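Local coordinates for uncharacterized protein (Thermotoga maritima, PDB 1VMJ), which is of unknown function but belongs to the YjbQ (UPF0047) family, binds a metal ion and has been proposed to be a thiamin phosphate synthase, at residues Asn100-Ala103 and His104-Thr108. Residues are numbered along the deposited sequence; the frame is centred on the assembly and turned at random.
Sequences NADA and HLKRT. With NA (sodium ion), chain B.
Asn100 and His104, one turn apart at the start of helix 101-110, show how a helix N-terminus can present two ligands to one metal. Asn100 OD1 reaches the sodium ion at 2.5 Å and His104 NE2 at 2.1 Å. Amide and imidazole planes stand 83° apart, with OD1 lying at the ring edge, in its plane. Asn100 occupies the N-cap position, yet its side chain serves the metal instead of capping: with CG between backbone N and carbonyl carbon (chi1 69°), the amide swings toward the histidine. Its ND2 donates to Asp137 and, at 2.7 Å, to metal-bound water 2. The imidazole is steadied from its far nitrogen, where ND1 bonds to Asn65 of the second subunit, while the backbone O of Asn100 sits 3.2 Å from CD2 at the ring edge. His93 and three waters complete the sodium shell.

A second i to i+4 pair follows, Asp102 with Lys106. The lysine chain runs past the Asp102 carbonyl, then bends at its last torsion (chi4 68°) to place NZ 2.8 Å from OD2, on that oxygen's anti lone pair. Glu80 and Ala83 also hold NZ, and Arg27 pairs with OD1. Opposite charges thus probably balance across this buried turn, while coordination by an amide oxygen and an imidazole nitrogen, with a second-shell partner from another subunit, ties the metal site to the assembly.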
ATOM      1  N   ASN A 100     -21.070  -1.629   8.500  1.00 14.60           N
ATOM      2  CA  ASN A 100     -19.954  -1.776   7.572  1.00 15.93           C
ATOM      3  C   ASN A 100     -18.563  -1.774   8.193  1.00 13.22           C
ATOM      4  O   ASN A 100     -17.589  -1.694   7.462  1.00 13.55           O
ATOM      5  CB  ASN A 100     -20.050  -0.721   6.460  1.00 15.91           C
ATOM      6  CG  ASN A 100     -19.806   0.705   6.957  1.00 20.92           C
ATOM      7  OD1 ASN A 100     -19.448   0.939   8.112  1.00 21.06           O
ATOM      8  ND2 ASN A 100     -19.941   1.664   6.048  1.00 24.74           N
ATOM      9  N   ALA A 101     -18.438  -1.972   9.507  1.00 14.36           N
ATOM     10  CA  ALA A 101     -17.106  -2.012  10.126  1.00 13.61           C
ATOM     11  C   ALA A 101     -16.143  -2.954   9.397  1.00 14.02           C
ATOM     12  O   ALA A 101     -14.998  -2.586   9.103  1.00 14.72           O
ATOM     13  CB  ALA A 101     -17.218  -2.361  11.598  1.00 13.01           C
ATOM     14  N   ASP A 102     -16.623  -4.139   9.037  1.00 12.76           N
ATOM     15  CA  ASP A 102     -15.787  -5.132   8.370  1.00 13.88           C
ATOM     16  C   ASP A 102     -15.210  -4.628   7.060  1.00 13.59           C
ATOM     17  O   ASP A 102     -14.105  -5.021   6.677  1.00 14.86           O
ATOM     18  CB  ASP A 102     -16.541  -6.419   8.086  1.00 14.10           C
ATOM     19  CG  ASP A 102     -17.534  -6.283   6.929  1.00 14.10           C
ATOM     20  OD1 ASP A 102     -18.553  -5.555   7.057  1.00 14.84           O
ATOM     21  OD2 ASP A 102     -17.241  -6.864   5.855  1.00 15.78           O
ATOM     22  N   ALA A 103     -15.959  -3.768   6.366  1.00 12.17           N
ATOM     23  CA  ALA A 103     -15.528  -3.271   5.065  1.00 12.34           C
ATOM     24  C   ALA A 103     -14.303  -2.363   5.204  1.00 13.70           C
ATOM     25  O   ALA A 103     -13.441  -2.337   4.323  1.00 14.39           O
ATOM     26  CB  ALA A 103     -16.656  -2.546   4.349  1.00 14.14           C
ATOM     27  N   HIS A 104     -14.221  -1.631   6.310  1.00 14.27           N
ATOM     28  CA  HIS A 104     -13.063  -0.769   6.569  1.00 13.84           C
ATOM     29  C   HIS A 104     -11.827  -1.630   6.785  1.00 13.88           C
ATOM     30  O   HIS A 104     -10.723  -1.274   6.365  1.00 15.04           O
ATOM     31  CB  HIS A 104     -13.280   0.064   7.814  1.00 13.55           C
ATOM     32  CG  HIS A 104     -14.424   1.016   7.723  1.00 12.63           C
ATOM     33  ND1 HIS A 104     -14.269   2.341   7.372  1.00 17.92           N
ATOM     34  CD2 HIS A 104     -15.740   0.848   7.982  1.00 12.90           C
ATOM     35  CE1 HIS A 104     -15.444   2.938   7.398  1.00 17.30           C
ATOM     36  NE2 HIS A 104     -16.352   2.060   7.765  1.00 17.11           N
ATOM     37  N   LEU A 105     -12.018  -2.766   7.448  1.00 12.81           N
ATOM     38  CA  LEU A 105     -10.936  -3.737   7.682  1.00 13.63           C
ATOM     39  C   LEU A 105     -10.515  -4.484   6.408  1.00 13.71           C
ATOM     40  O   LEU A 105      -9.328  -4.572   6.112  1.00 13.39           O
ATOM     41  CB  LEU A 105     -11.322  -4.732   8.812  1.00 13.37           C
ATOM     42  CG  LEU A 105     -11.778  -4.088  10.114  1.00 17.40           C
ATOM     43  CD1 LEU A 105     -12.058  -5.166  11.140  1.00 17.22           C
ATOM     44  CD2 LEU A 105     -10.840  -3.055  10.645  1.00 19.27           C
ATOM     45  N   LYS A 106     -11.482  -4.996   5.660  1.00 13.70           N
ATOM     46  CA  LYS A 106     -11.209  -5.692   4.410  1.00 12.79           C
ATOM     47  C   LYS A 106     -10.434  -4.794   3.445  1.00 12.34           C
ATOM     48  O   LYS A 106      -9.476  -5.220   2.805  1.00 14.80           O
ATOM     49  CB  LYS A 106     -12.509  -6.197   3.766  1.00 13.36           C
ATOM     50  CG  LYS A 106     -13.181  -7.362   4.442  1.00 14.63           C
ATOM     51  CD  LYS A 106     -14.378  -7.814   3.616  1.00 15.16           C
ATOM     52  CE  LYS A 106     -14.947  -9.152   4.074  1.00 15.07           C
ATOM     53  NZ  LYS A 106     -15.565  -9.042   5.399  1.00 15.68           N
ATOM     54  N   ARG A 107     -10.844  -3.528   3.338  1.00 12.93           N
ATOM     55  CA  ARG A 107     -10.162  -2.624   2.399  1.00 13.45           C
ATOM     56  C   ARG A 107      -8.735  -2.410   2.846  1.00 14.58           C
ATOM     57  O   ARG A 107      -7.852  -2.237   1.999  1.00 15.71           O
ATOM     58  CB  ARG A 107     -10.930  -1.305   2.211  1.00 15.27           C
ATOM     59  CG  ARG A 107     -10.422  -0.062   2.958  1.00 16.71           C
ATOM     60  CD  ARG A 107      -9.171   0.532   2.377  1.00 17.93           C
ATOM     61  NE  ARG A 107      -8.889   1.894   2.836  1.00 19.65           N
ATOM     62  CZ  ARG A 107      -9.292   2.992   2.227  1.00 18.51           C
ATOM     63  NH1 ARG A 107     -10.003   2.946   1.116  1.00 14.16           N
ATOM     64  NH2 ARG A 107      -8.966   4.175   2.717  1.00 17.65           N
ATOM     65  N   THR A 108      -8.506  -2.402   4.159  1.00 12.61           N
ATOM     66  CA  THR A 108      -7.170  -2.230   4.682  1.00 12.00           C
ATOM     67  C   THR A 108      -6.256  -3.359   4.208  1.00 14.96           C
ATOM     68  O   THR A 108      -5.123  -3.104   3.801  1.00 15.37           O
ATOM     69  CB  THR A 108      -7.218  -2.104   6.202  1.00 13.74           C
ATOM     70  OG1 THR A 108      -8.021  -0.975   6.555  1.00 15.51           O
ATOM     71  CG2 THR A 108      -5.822  -1.941   6.781  1.00 15.26           C
TER
HETATM   72 NA    NA B 140     -18.151   3.055   8.242  1.00 13.38          NA
HETATM   73  O   HOH W   1     -20.039   3.819   8.541  1.00 28.09           O
HETATM   74  O   HOH W   2     -18.463   3.861   6.229  1.00 37.91           O
HETATM   75  O   HOH W   3     -17.348   5.148   8.340  1.00 29.78           O